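Local structure of nucleocapsid (Crimean-congo hemorrhagic fever virus, 4AKL) at residues A[14-17]-A[18-22]; A[80-83]-A[84-87]; A[140-143]-A[144-147]; A[327-330]-A[331-335]. The protein binds single- and double-stranded RNA, probably packages the viral genome as the nairovirus nucleocapsid, and probably also cuts double-stranded DNA without sequence specificity. All blocks are in the same frame, centred on the assembly; numbering follows the deposited sequence. Where two conformers were deposited one is given.

Interaction 1: residues A[14-17]-A[18-22]; sequences NKWF and EEFKK
Trp16 and Phe20, one helical turn apart, set their rings side by side and pointing the same way. Their planes are only 15° apart, but the six-membered ring of Trp16 and the ring of Phe20 are slid so far that their centroids lie 5.1 Å apart and they barely overlap. The touching is done by the far corner of the indole: Trp16 CH2 comes to 3.6 Å from Phe20 CD2, while Phe20 CB sits over one indole face. Both rings start with CG anti to the backbone N (chi1 -175° in Trp16, -168° in Phe20), which sends the two side chains off the helix in the same direction.

A second i to i+4 pair, Phe17 and Lys21, is looser. Lys21 CB rests over one face of the Phe17 ring, near its rim and 4.2 Å from Phe17 CZ, and from there the extended lysine chain leads away to a weak hydrogen bond between Lys21 NZ and the Tyr34 hydroxyl. Asn14 OD1 is hydrogen-bonded to the hydroxyl of Tyr78, whose ring also meets Phe17 edge-to-face.

Backbone bonds carry the turn beneath these side chains. Lys21 N reaches Phe17 O at 2.8 Å, whereas the bond from Phe20 N to Trp16 O is longer, at 3.3 Å, and that from Glu19 N to Lys15 O is weak.

The arrangement is that of an amphipathic alpha-helix, 10-24: Lys15, Glu18 and Glu19 lie exposed, Phe17 is buried, and Trp16 and Phe20, an i to i+4 aromatic pair, pack on Ala81 and Ile77 of helix 77-83 respectively.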
ATOM      1  N   ASN A  14      26.432  -3.594   1.116  1.00 56.84           N
ATOM      2  CA  ASN A  14      27.010  -3.186   2.457  1.00 58.19           C
ATOM      3  C   ASN A  14      28.275  -2.388   2.351  1.00 59.27           C
ATOM      4  O   ASN A  14      28.467  -1.436   3.088  1.00 59.25           O
ATOM      5  CB  ASN A  14      27.234  -4.366   3.375  1.00 59.97           C
ATOM      6  CG  ASN A  14      25.945  -4.924   3.954  1.00 59.01           C
ATOM      7  OD1 ASN A  14      24.927  -4.265   4.015  1.00 57.15           O
ATOM      8  ND2 ASN A  14      26.004  -6.155   4.392  1.00 62.48           N
ATOM      9  N   LYS A  15      29.118  -2.761   1.413  1.00 60.84           N
ATOM     10  CA  LYS A  15      30.405  -2.075   1.230  1.00 63.01           C
ATOM     11  C   LYS A  15      30.207  -0.683   0.649  1.00 61.13           C
ATOM     12  O   LYS A  15      30.855   0.270   1.099  1.00 61.75           O
ATOM     13  CB  LYS A  15      31.354  -2.901   0.361  1.00 65.16           C
ATOM     14  CG  LYS A  15      31.940  -4.084   1.090  1.00 68.70           C
ATOM     15  CD  LYS A  15      33.134  -4.651   0.316  1.00 72.56           C
ATOM     16  CE  LYS A  15      33.881  -5.696   1.116  1.00 75.55           C
ATOM     17  NZ  LYS A  15      35.225  -5.959   0.560  1.00 79.36           N
ATOM     18  N   TRP A  16      29.297  -0.563  -0.333  1.00 58.95           N
ATOM     19  CA  TRP A  16      28.997   0.726  -0.898  1.00 57.15           C
ATOM     20  C   TRP A  16      28.531   1.659   0.233  1.00 56.19           C
ATOM     21  O   TRP A  16      28.950   2.807   0.316  1.00 56.08           O
ATOM     22  CB  TRP A  16      27.927   0.592  -1.995  1.00 55.35           C
ATOM     23  CG  TRP A  16      27.648   1.834  -2.691  1.00 53.02           C
ATOM     24  CD1 TRP A  16      28.153   2.223  -3.878  1.00 52.99           C
ATOM     25  CD2 TRP A  16      26.769   2.877  -2.254  1.00 51.78           C
ATOM     26  NE1 TRP A  16      27.649   3.464  -4.224  1.00 52.22           N
ATOM     27  CE2 TRP A  16      26.804   3.888  -3.233  1.00 50.80           C
ATOM     28  CE3 TRP A  16      25.957   3.061  -1.119  1.00 50.44           C
ATOM     29  CZ2 TRP A  16      26.064   5.053  -3.119  1.00 49.33           C
ATOM     30  CZ3 TRP A  16      25.245   4.207  -1.001  1.00 48.74           C
ATOM     31  CH2 TRP A  16      25.290   5.199  -1.997  1.00 48.17           C
ATOM     32  N   PHE A  17      27.669   1.144   1.098  1.00 55.36           N
ATOM     33  CA  PHE A  17      27.139   1.933   2.204  1.00 54.85           C
ATOM     34  C   PHE A  17      28.183   2.336   3.279  1.00 57.53           C
ATOM     35  O   PHE A  17      28.101   3.447   3.808  1.00 56.82           O
ATOM     36  CB  PHE A  17      26.010   1.180   2.887  1.00 53.56           C
ATOM     37  CG  PHE A  17      25.448   1.889   4.068  1.00 52.66           C
ATOM     38  CD1 PHE A  17      24.699   3.020   3.898  1.00 50.79           C
ATOM     39  CD2 PHE A  17      25.674   1.417   5.370  1.00 55.10           C
ATOM     40  CE1 PHE A  17      24.168   3.686   4.991  1.00 51.17           C
ATOM     41  CE2 PHE A  17      25.157   2.067   6.469  1.00 54.19           C
ATOM     42  CZ  PHE A  17      24.392   3.211   6.274  1.00 53.27           C
ATOM     43  N   GLU A  18      29.129   1.454   3.609  1.00 60.70           N
ATOM     44  CA  GLU A  18      30.085   1.774   4.700  1.00 63.79           C
ATOM     45  C   GLU A  18      30.932   2.974   4.323  1.00 64.76           C
ATOM     46  O   GLU A  18      31.089   3.906   5.131  1.00 65.52           O
ATOM     47  CB  GLU A  18      30.967   0.581   5.076  1.00 66.65           C
ATOM     48  CG  GLU A  18      30.283  -0.441   5.960  1.00 68.07           C
ATOM     49  CD  GLU A  18      29.851   0.122   7.326  1.00 69.51           C
ATOM     50  OE1 GLU A  18      30.712   0.641   8.093  1.00 73.07           O
ATOM     51  OE2 GLU A  18      28.649   0.038   7.635  1.00 69.07           O
ATOM     52  N   GLU A  19      31.479   2.924   3.107  1.00 65.43           N
ATOM     53  CA  GLU A  19      32.161   4.048   2.456  1.00 66.13           C
ATOM     54  C   GLU A  19      31.353   5.332   2.618  1.00 63.86           C
ATOM     55  O   GLU A  19      31.817   6.331   3.168  1.00 64.54           O
ATOM     56  CB  GLU A  19      32.293   3.752   0.934  1.00 66.19           C
ATOM     57  CG  GLU A  19      32.804   4.931   0.068  1.00 67.30           C
ATOM     58  CD  GLU A  19      31.855   5.359  -1.098  1.00 66.61           C
ATOM     59  OE1 GLU A  19      30.582   5.085  -1.078  1.00 64.62           O
ATOM     60  OE2 GLU A  19      32.415   5.999  -2.049  1.00 68.36           O
ATOM     61  N   PHE A  20      30.125   5.270   2.132  1.00 61.23           N
ATOM     62  CA  PHE A  20      29.252   6.416   2.068  1.00 59.17           C
ATOM     63  C   PHE A  20      28.951   6.982   3.453  1.00 59.70           C
ATOM     64  O   PHE A  20      28.951   8.194   3.627  1.00 59.52           O
ATOM     65  CB  PHE A  20      27.939   6.019   1.367  1.00 56.50           C
ATOM     66  CG  PHE A  20      27.087   7.176   1.004  1.00 53.58           C
ATOM     67  CD1 PHE A  20      26.252   7.750   1.931  1.00 52.06           C
ATOM     68  CD2 PHE A  20      27.129   7.719  -0.269  1.00 52.62           C
ATOM     69  CE1 PHE A  20      25.450   8.855   1.590  1.00 50.89           C
ATOM     70  CE2 PHE A  20      26.314   8.834  -0.608  1.00 50.91           C
ATOM     71  CZ  PHE A  20      25.487   9.385   0.313  1.00 48.80           C
ATOM     72  N   LYS A  21      28.681   6.094   4.416  1.00 60.66           N
ATOM     73  CA  LYS A  21      28.365   6.487   5.793  1.00 61.51           C
ATOM     74  C   LYS A  21      29.519   7.248   6.396  1.00 63.94           C
ATOM     75  O   LYS A  21      29.326   8.296   7.017  1.00 63.56           O
ATOM     76  CB  LYS A  21      28.083   5.269   6.678  1.00 62.37           C
ATOM     77  CG  LYS A  21      27.898   5.621   8.174  1.00 63.72           C
ATOM     78  CD  LYS A  21      27.833   4.388   9.047  1.00 66.14           C
ATOM     79  CE  LYS A  21      28.118   4.738  10.525  1.00 68.34           C
ATOM     80  NZ  LYS A  21      28.141   3.516  11.376  1.00 70.35           N
ATOM     81  N   LYS A  22      30.713   6.683   6.216  1.00 66.53           N
ATOM     82  CA  LYS A  22      31.935   7.284   6.693  1.00 69.51           C
ATOM     83  C   LYS A  22      32.138   8.616   5.985  1.00 69.07           C
ATOM     84  O   LYS A  22      32.421   9.619   6.624  1.00 69.81           O
ATOM     85  CB  LYS A  22      33.160   6.335   6.473  1.00 72.28           C
ATOM     86  CG  LYS A  22      34.122   6.702   5.295  1.00 73.80           C
ATOM     87  CD  LYS A  22      35.262   5.708   5.137  1.00 76.65           C
ATOM     88  CE  LYS A  22      36.538   6.464   4.862  1.00 79.38           C
ATOM     89  NZ  LYS A  22      37.061   7.069   6.141  1.00 81.39           N
TER

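Interaction 2: residues A[80-83]-A[84-87]; sequences CAWA and SSTG
Ser85 turns its OG into the space between its own backbone N and carbonyl carbon (chi1 60°), and this rotation carries the hydroxyl back to the carbonyl of Trp82, three residues earlier. Ser84 is rotated differently, with OG anti to the carbonyl carbon (chi1 -72°), which takes it toward Cys80 O; Cys391 O is a weak partner of the same hydroxyl.

The Trp82 carbonyl is gripped twice by one residue. Ser85 OG donates to Trp82 O at 2.7 Å, tilted modestly from the carbonyl plane, and Ser85 N donates to the same Trp82 O at 3.2 Å from well above that plane. Both donors come from the same face, closing a small ring of bonds around the Trp82 oxygen in a buried part of the chain.

One residue earlier the helical pattern is already changing. Ser84 N has a weak bond to Cys80 O, four residues back, and a better one to Ala81 O at 3.2 Å, three residues back, as the last turn tightens.

Ser85 is at the N-cap of the following helix, where its OG also meets Ile88 N in a weak bond. A single serine thus links the end of helix 77-83 to the start of helix 86-98. Helix 10-24 packs on this junction through Met13 and Trp16, which touch Ala81, while the indole NH of Trp82 bonds to Phe139 O in the loop after helix 120-136.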
ATOM      1  N   CYS A  80      17.112   3.466   0.436  1.00 34.61           N
ATOM      2  CA  CYS A  80      16.919   4.284  -0.773  1.00 34.06           C
ATOM      3  C   CYS A  80      18.004   3.936  -1.791  1.00 34.70           C
ATOM      4  O   CYS A  80      17.717   3.766  -2.984  1.00 34.08           O
ATOM      5  CB  CYS A  80      16.961   5.787  -0.435  1.00 33.48           C
ATOM      6  SG  CYS A  80      15.577   6.360   0.566  1.00 33.40           S
ATOM      7  N   ALA A  81      19.250   3.811  -1.334  1.00 35.94           N
ATOM      8  CA  ALA A  81      20.330   3.428  -2.258  1.00 36.79           C
ATOM      9  C   ALA A  81      20.066   2.028  -2.821  1.00 37.39           C
ATOM     10  O   ALA A  81      20.256   1.783  -4.018  1.00 37.90           O
ATOM     11  CB  ALA A  81      21.648   3.497  -1.606  1.00 38.55           C
ATOM     12  N   TRP A  82      19.640   1.098  -1.974  1.00 37.58           N
ATOM     13  CA  TRP A  82      19.316  -0.246  -2.453  1.00 37.73           C
ATOM     14  C   TRP A  82      18.182  -0.226  -3.517  1.00 35.98           C
ATOM     15  O   TRP A  82      18.273  -0.905  -4.550  1.00 36.14           O
ATOM     16  CB  TRP A  82      18.934  -1.132  -1.267  1.00 38.27           C
ATOM     17  CG  TRP A  82      18.416  -2.528  -1.604  1.00 38.36           C
ATOM     18  CD1 TRP A  82      17.133  -2.965  -1.468  1.00 36.82           C
ATOM     19  CD2 TRP A  82      19.171  -3.655  -2.092  1.00 40.96           C
ATOM     20  NE1 TRP A  82      17.025  -4.272  -1.833  1.00 38.17           N
ATOM     21  CE2 TRP A  82      18.257  -4.737  -2.223  1.00 40.55           C
ATOM     22  CE3 TRP A  82      20.526  -3.861  -2.427  1.00 43.39           C
ATOM     23  CZ2 TRP A  82      18.647  -6.004  -2.702  1.00 41.49           C
ATOM     24  CZ3 TRP A  82      20.917  -5.111  -2.888  1.00 43.91           C
ATOM     25  CH2 TRP A  82      19.982  -6.170  -3.020  1.00 43.97           C
ATOM     26  N   ALA A  83      17.147   0.552  -3.250  1.00 34.42           N
ATOM     27  CA  ALA A  83      15.985   0.680  -4.140  1.00 33.12           C
ATOM     28  C   ALA A  83      16.340   1.336  -5.498  1.00 33.00           C
ATOM     29  O   ALA A  83      15.614   1.189  -6.434  1.00 33.12           O
ATOM     30  CB  ALA A  83      14.838   1.462  -3.417  1.00 31.02           C
ATOM     31  N   SER A  84      17.455   2.052  -5.561  1.00 33.54           N
ATOM     32  CA  SER A  84      17.902   2.759  -6.733  1.00 33.62           C
ATOM     33  C   SER A  84      19.187   2.162  -7.314  1.00 35.06           C
ATOM     34  O   SER A  84      19.772   2.765  -8.221  1.00 35.74           O
ATOM     35  CB  SER A  84      18.189   4.191  -6.338  1.00 33.46           C
ATOM     36  OG  SER A  84      17.001   4.924  -6.077  1.00 32.96           O
ATOM     37  N   SER A  85      19.643   1.023  -6.767  1.00 35.43           N
ATOM     38  CA  SER A  85      20.896   0.375  -7.187  1.00 37.53           C
ATOM     39  C   SER A  85      20.816  -0.187  -8.581  1.00 37.38           C
ATOM     40  O   SER A  85      19.725  -0.546  -9.051  1.00 35.76           O
ATOM     41  CB  SER A  85      21.289  -0.743  -6.215  1.00 38.75           C
ATOM     42  OG  SER A  85      20.306  -1.745  -6.144  1.00 39.83           O
ATOM     43  N   THR A  86      21.971  -0.276  -9.265  1.00 39.08           N
ATOM     44  CA  THR A  86      21.954  -0.773 -10.629  1.00 39.55           C
ATOM     45  C   THR A  86      21.259  -2.115 -10.709  1.00 39.73           C
ATOM     46  O   THR A  86      20.439  -2.342 -11.649  1.00 38.65           O
ATOM     47  CB  THR A  86      23.322  -0.853 -11.275  1.00 41.77           C
ATOM     48  OG1 THR A  86      24.236  -1.543 -10.410  1.00 42.66           O
ATOM     49  CG2 THR A  86      23.841   0.634 -11.632  1.00 41.99           C
ATOM     50  N   GLY A  87      21.531  -2.977  -9.724  1.00 40.60           N
ATOM     51  CA  GLY A  87      20.956  -4.349  -9.684  1.00 41.43           C
ATOM     52  C   GLY A  87      19.454  -4.428  -9.531  1.00 40.01           C
ATOM     53  O   GLY A  87      18.756  -5.180 -10.255  1.00 39.86           O
TER

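Interaction 3: residues A[140-143]-A[144-147]; sequences RVNA and NTAA
Thr145 and Asn142 cross at about a right angle, so that the threonine hydroxyl meets the end of the amide. Thr145 OG1 lies 2.9 Å from Asn142 OD1 and 3.0 Å from Asn142 O; its one proton has both acceptors within reach. Thr145 OG1 also accepts from Val141 N at 2.9 Å, in a fairly straight bond of 162°. Two torsions make this meeting possible: Asn142 CG (chi1 60°) and Thr145 OG1 (chi1 52°) each stand between the backbone N and the carbonyl carbon of their own residue, folding both groups in over the chain. Val141 lies aslant to Thr145, with Val141 CG2 coming to 3.6 Å from Thr145 OG1.

The backbone closes round this cluster as a short 3-10 turn at Ala143 and Asn144, in the loop between helix 120-136 and strand 155-156. Thr145 N donates to Asn142 O, and Ala146 N to Ala143 O at 3.3 Å; both donors stand well above the carbonyl planes. The side-chain nitrogens ND2 of Asn142 and Asn144 converge on the carboxylate oxygen OE2 of Glu79, tying the turn to helix 77-83.

Arg140 takes the other flank. In the conformer described, one of two, its chain runs extended from CG to NE and lays one face of the guanidinium, toward its rim, over the methyl of Ala146, with Arg140 NH1 at 3.4 Å from Ala146 CB. In this conformer a water at the edge of the group, in its plane, can accept from both Arg140 NH1, at 2.9 Å from the water oxygen, and Ala147 N, a bridge that the second conformer may not keep.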
ATOM      1  N   ARG A 140      14.028  -7.996  -0.423  1.00 42.34           N
ATOM      2  CA  ARG A 140      14.292  -8.062   1.008  0.50 43.69           C
ATOM      3  C   ARG A 140      15.774  -8.275   1.303  1.00 45.30           C
ATOM      4  O   ARG A 140      16.293  -9.290   0.958  1.00 46.77           O
ATOM      5  CB  ARG A 140      13.483  -9.214   1.663  0.50 44.69           C
ATOM      6  CG  ARG A 140      13.490  -9.174   3.197  0.50 46.38           C
ATOM      7  CD  ARG A 140      13.219 -10.516   3.833  0.50 48.92           C
ATOM      8  NE  ARG A 140      13.504 -10.470   5.261  0.50 51.65           N
ATOM      9  CZ  ARG A 140      12.614 -10.615   6.241  0.50 52.44           C
ATOM     10  NH1 ARG A 140      11.332 -10.838   5.988  0.50 51.76           N
ATOM     11  NH2 ARG A 140      13.026 -10.537   7.491  0.50 53.85           N
ATOM     12  N   VAL A 141      16.421  -7.304   1.944  1.00 45.22           N
ATOM     13  CA  VAL A 141      17.784  -7.484   2.447  1.00 47.48           C
ATOM     14  C   VAL A 141      17.871  -7.204   3.939  1.00 48.46           C
ATOM     15  O   VAL A 141      18.915  -7.342   4.504  1.00 50.31           O
ATOM     16  CB  VAL A 141      18.803  -6.593   1.727  1.00 47.36           C
ATOM     17  CG1 VAL A 141      19.028  -7.120   0.318  1.00 47.79           C
ATOM     18  CG2 VAL A 141      18.353  -5.147   1.734  1.00 44.61           C
ATOM     19  N   ASN A 142      16.770  -6.795   4.565  1.00 47.65           N
ATOM     20  CA  ASN A 142      16.713  -6.481   6.008  1.00 48.32           C
ATOM     21  C   ASN A 142      15.248  -6.259   6.384  1.00 46.93           C
ATOM     22  O   ASN A 142      14.364  -6.310   5.507  1.00 45.23           O
ATOM     23  CB  ASN A 142      17.610  -5.273   6.423  1.00 47.80           C
ATOM     24  CG  ASN A 142      17.253  -3.924   5.703  1.00 46.23           C
ATOM     25  OD1 ASN A 142      16.131  -3.701   5.136  1.00 42.02           O
ATOM     26  ND2 ASN A 142      18.225  -3.001   5.749  1.00 44.43           N
ATOM     27  N   ALA A 143      14.982  -6.014   7.668  1.00 47.54           N
ATOM     28  CA  ALA A 143      13.607  -5.809   8.145  1.00 46.77           C
ATOM     29  C   ALA A 143      12.971  -4.572   7.517  1.00 44.47           C
ATOM     30  O   ALA A 143      11.784  -4.555   7.288  1.00 43.76           O
ATOM     31  CB  ALA A 143      13.563  -5.706   9.667  1.00 48.18           C
ATOM     32  N   ASN A 144      13.768  -3.540   7.236  1.00 43.66           N
ATOM     33  CA  ASN A 144      13.257  -2.298   6.585  1.00 41.39           C
ATOM     34  C   ASN A 144      12.747  -2.549   5.174  1.00 39.71           C
ATOM     35  O   ASN A 144      11.996  -1.763   4.673  1.00 38.81           O
ATOM     36  CB  ASN A 144      14.349  -1.210   6.543  1.00 40.88           C
ATOM     37  CG  ASN A 144      14.705  -0.640   7.943  1.00 43.12           C
ATOM     38  OD1 ASN A 144      13.901  -0.715   8.920  1.00 42.46           O
ATOM     39  ND2 ASN A 144      15.916  -0.030   8.036  1.00 43.15           N
ATOM     40  N   THR A 145      13.163  -3.653   4.531  1.00 40.25           N
ATOM     41  CA  THR A 145      12.751  -3.974   3.157  1.00 38.79           C
ATOM     42  C   THR A 145      11.892  -5.237   3.086  1.00 39.73           C
ATOM     43  O   THR A 145      11.831  -5.888   2.041  1.00 40.10           O
ATOM     44  CB  THR A 145      14.000  -4.097   2.267  1.00 39.49           C
ATOM     45  OG1 THR A 145      14.951  -5.016   2.872  1.00 39.44           O
ATOM     46  CG2 THR A 145      14.648  -2.673   2.031  1.00 37.87           C
ATOM     47  N   ALA A 146      11.245  -5.578   4.199  1.00 40.44           N
ATOM     48  CA  ALA A 146      10.447  -6.801   4.328  1.00 41.82           C
ATOM     49  C   ALA A 146       8.984  -6.567   4.095  1.00 41.26           C
ATOM     50  O   ALA A 146       8.506  -5.425   4.152  1.00 40.06           O
ATOM     51  CB  ALA A 146      10.647  -7.465   5.773  1.00 43.17           C
ATOM     52  N   ALA A 147       8.278  -7.671   3.813  1.00 42.83           N
ATOM     53  CA  ALA A 147       6.810  -7.705   3.839  1.00 43.03           C
ATOM     54  C   ALA A 147       6.408  -8.026   5.261  1.00 44.52           C
ATOM     55  O   ALA A 147       6.760  -9.061   5.784  1.00 46.79           O
ATOM     56  CB  ALA A 147       6.271  -8.745   2.872  1.00 43.40           C
TER
HETATM   57  O   HOH W   1       9.831 -10.428   3.593  1.00 38.75           O

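Interaction 4: residues A[327-330]-A[331-335]; sequences VSQF and LFELG
Leu331 packs back along its helix onto Val327, one turn earlier, and can be followed outward atom by atom. CB lies beside the carbonyl of Val327, whose O accepts from Leu331 N at 3.0 Å. Leu331 CG, anti to the residue's own carbonyl carbon (chi1 -64°), comes closer to that oxygen, at 3.4 Å from Val327 O. Leu331 CD1 is also 3.6 Å from Val327 O and draws alongside the valine, 3.8 Å from Val327 CG1, the two side chains pointing the same way.

A polar pair runs along another side of the helix. Gln329 bends at chi2 (76°) to bring NE2 toward Glu333 OE2, a straight but weak bond of 3.3 Å with amide and carboxylate nearly coplanar. Glu333 has a firmer partner in Lys336, with which its OE1 forms a salt bridge. Between these i to i+4 pairs, Phe330 CE1 touches Leu334 CD2 loosely at 4.2 Å.

Helix 324-336 is wedged among its neighbours: Leu331 packs on Ile385, Met388 and Phe392 of helix 385-392, Phe330 on Ala347 and Leu348 of helix 341-350, and Leu334 touches both helices, through Ile385 and Met344.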
ATOM      1  N   VAL A 327      15.524  10.149 -14.173  1.00 31.90           N
ATOM      2  CA  VAL A 327      14.289  10.149 -13.373  1.00 30.59           C
ATOM      3  C   VAL A 327      14.665  10.507 -11.940  1.00 30.36           C
ATOM      4  O   VAL A 327      14.047  11.337 -11.291  1.00 28.63           O
ATOM      5  CB  VAL A 327      13.566   8.788 -13.381  1.00 30.50           C
ATOM      6  CG1 VAL A 327      12.357   8.841 -12.496  1.00 27.41           C
ATOM      7  CG2 VAL A 327      13.162   8.387 -14.813  1.00 29.67           C
ATOM      8  N   SER A 328      15.710   9.843 -11.471  1.00 31.38           N
ATOM      9  CA  SER A 328      16.285  10.086 -10.173  1.00 31.51           C
ATOM     10  C   SER A 328      16.665  11.555 -10.008  1.00 31.21           C
ATOM     11  O   SER A 328      16.375  12.175  -9.001  1.00 31.04           O
ATOM     12  CB  SER A 328      17.479   9.158  -9.963  1.00 32.21           C
ATOM     13  OG  SER A 328      18.227   9.503  -8.810  1.00 33.36           O
ATOM     14  N   GLN A 329      17.295  12.124 -11.013  1.00 32.40           N
ATOM     15  CA  GLN A 329      17.713  13.517 -10.923  1.00 32.26           C
ATOM     16  C   GLN A 329      16.489  14.442 -10.835  1.00 31.50           C
ATOM     17  O   GLN A 329      16.446  15.371 -10.004  1.00 30.69           O
ATOM     18  CB  GLN A 329      18.564  13.915 -12.100  1.00 33.71           C
ATOM     19  CG  GLN A 329      19.339  15.225 -11.847  1.00 34.11           C
ATOM     20  CD  GLN A 329      20.502  14.972 -10.939  1.00 35.51           C
ATOM     21  OE1 GLN A 329      21.206  13.956 -11.088  1.00 37.65           O
ATOM     22  NE2 GLN A 329      20.717  15.860  -9.993  1.00 36.49           N
ATOM     23  N   PHE A 330      15.496  14.175 -11.689  1.00 30.80           N
ATOM     24  CA  PHE A 330      14.249  14.941 -11.716  1.00 29.94           C
ATOM     25  C   PHE A 330      13.599  15.002 -10.309  1.00 29.70           C
ATOM     26  O   PHE A 330      13.208  16.061  -9.832  1.00 29.16           O
ATOM     27  CB  PHE A 330      13.276  14.302 -12.723  1.00 29.68           C
ATOM     28  CG  PHE A 330      12.026  15.096 -12.973  1.00 28.62           C
ATOM     29  CD1 PHE A 330      10.933  14.951 -12.177  1.00 28.90           C
ATOM     30  CD2 PHE A 330      11.938  15.957 -14.066  1.00 31.73           C
ATOM     31  CE1 PHE A 330       9.750  15.692 -12.440  1.00 28.08           C
ATOM     32  CE2 PHE A 330      10.797  16.665 -14.329  1.00 30.87           C
ATOM     33  CZ  PHE A 330       9.698  16.530 -13.485  1.00 31.00           C
ATOM     34  N   LEU A 331      13.488  13.833  -9.672  1.00 29.26           N
ATOM     35  CA  LEU A 331      12.882  13.726  -8.369  1.00 28.60           C
ATOM     36  C   LEU A 331      13.720  14.365  -7.285  1.00 29.47           C
ATOM     37  O   LEU A 331      13.173  14.948  -6.368  1.00 29.36           O
ATOM     38  CB  LEU A 331      12.569  12.282  -8.057  1.00 28.20           C
ATOM     39  CG  LEU A 331      11.523  11.617  -8.994  1.00 26.57           C
ATOM     40  CD1 LEU A 331      11.596  10.067  -8.977  1.00 23.42           C
ATOM     41  CD2 LEU A 331      10.077  12.105  -8.661  1.00 24.23           C
ATOM     42  N   PHE A 332      15.026  14.289  -7.419  1.00 30.47           N
ATOM     43  CA  PHE A 332      15.937  14.875  -6.464  1.00 32.61           C
ATOM     44  C   PHE A 332      15.784  16.380  -6.442  1.00 33.66           C
ATOM     45  O   PHE A 332      15.693  16.950  -5.387  1.00 34.06           O
ATOM     46  CB  PHE A 332      17.396  14.510  -6.788  1.00 33.57           C
ATOM     47  CG  PHE A 332      18.421  15.239  -5.947  1.00 35.03           C
ATOM     48  CD1 PHE A 332      18.681  14.847  -4.646  1.00 35.50           C
ATOM     49  CD2 PHE A 332      19.142  16.319  -6.477  1.00 37.93           C
ATOM     50  CE1 PHE A 332      19.611  15.514  -3.866  1.00 37.48           C
ATOM     51  CE2 PHE A 332      20.121  17.004  -5.721  1.00 37.85           C
ATOM     52  CZ  PHE A 332      20.359  16.606  -4.415  1.00 38.96           C
ATOM     53  N   GLU A 333      15.756  16.994  -7.618  1.00 34.79           N
ATOM     54  CA  GLU A 333      15.572  18.478  -7.745  1.00 36.25           C
ATOM     55  C   GLU A 333      14.290  18.895  -7.116  1.00 35.87           C
ATOM     56  O   GLU A 333      14.231  19.916  -6.516  1.00 35.73           O
ATOM     57  CB  GLU A 333      15.573  18.931  -9.203  1.00 36.50           C
ATOM     58  CG  GLU A 333      16.830  18.586  -9.962  1.00 38.69           C
ATOM     59  CD  GLU A 333      18.016  19.282  -9.405  1.00 43.04           C
ATOM     60  OE1 GLU A 333      17.849  20.461  -9.048  1.00 46.38           O
ATOM     61  OE2 GLU A 333      19.115  18.685  -9.326  1.00 44.38           O
ATOM     62  N   LEU A 334      13.263  18.051  -7.231  1.00 35.64           N
ATOM     63  CA  LEU A 334      11.930  18.371  -6.767  1.00 35.66           C
ATOM     64  C   LEU A 334      11.820  18.443  -5.215  1.00 36.21           C
ATOM     65  O   LEU A 334      11.120  19.286  -4.652  1.00 36.39           O
ATOM     66  CB  LEU A 334      11.007  17.277  -7.313  1.00 35.21           C
ATOM     67  CG  LEU A 334       9.632  17.560  -7.859  1.00 36.37           C
ATOM     68  CD1 LEU A 334       9.642  18.542  -9.013  1.00 36.68           C
ATOM     69  CD2 LEU A 334       8.966  16.215  -8.305  1.00 34.51           C
ATOM     70  N   GLY A 335      12.496  17.529  -4.531  1.00 36.82           N
ATOM     71  CA  GLY A 335      12.527  17.523  -3.100  1.00 37.45           C
ATOM     72  C   GLY A 335      13.592  18.439  -2.518  1.00 39.59           C
ATOM     73  O   GLY A 335      13.598  18.648  -1.331  1.00 39.56           O
TER

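The first three contacts form a chain of touching neighbours around helix 77-83. Interaction 1 meets interaction 2 where Trp16 CZ3 packs on Ala81 CB at 3.7 Å. Interaction 2 meets interaction 3 where Trp82 packs on Val141, though the modelled distance of 3.2 Å from Trp82 CZ2 to Val141 CG1 is doubtfully short; in each of these pairs the centres lie 13 Å apart. Interactions 1 and 3 do not touch, with nearest atoms about 7 Å apart. Interaction 4 touches none of the others: its nearest atoms are about 5 Å from interaction 2, about 9 Å from interaction 1 and about 17 Å from interaction 3. Phe392, packed on Leu331, adjoins Cys391, whose carbonyl weakly meets Ser84.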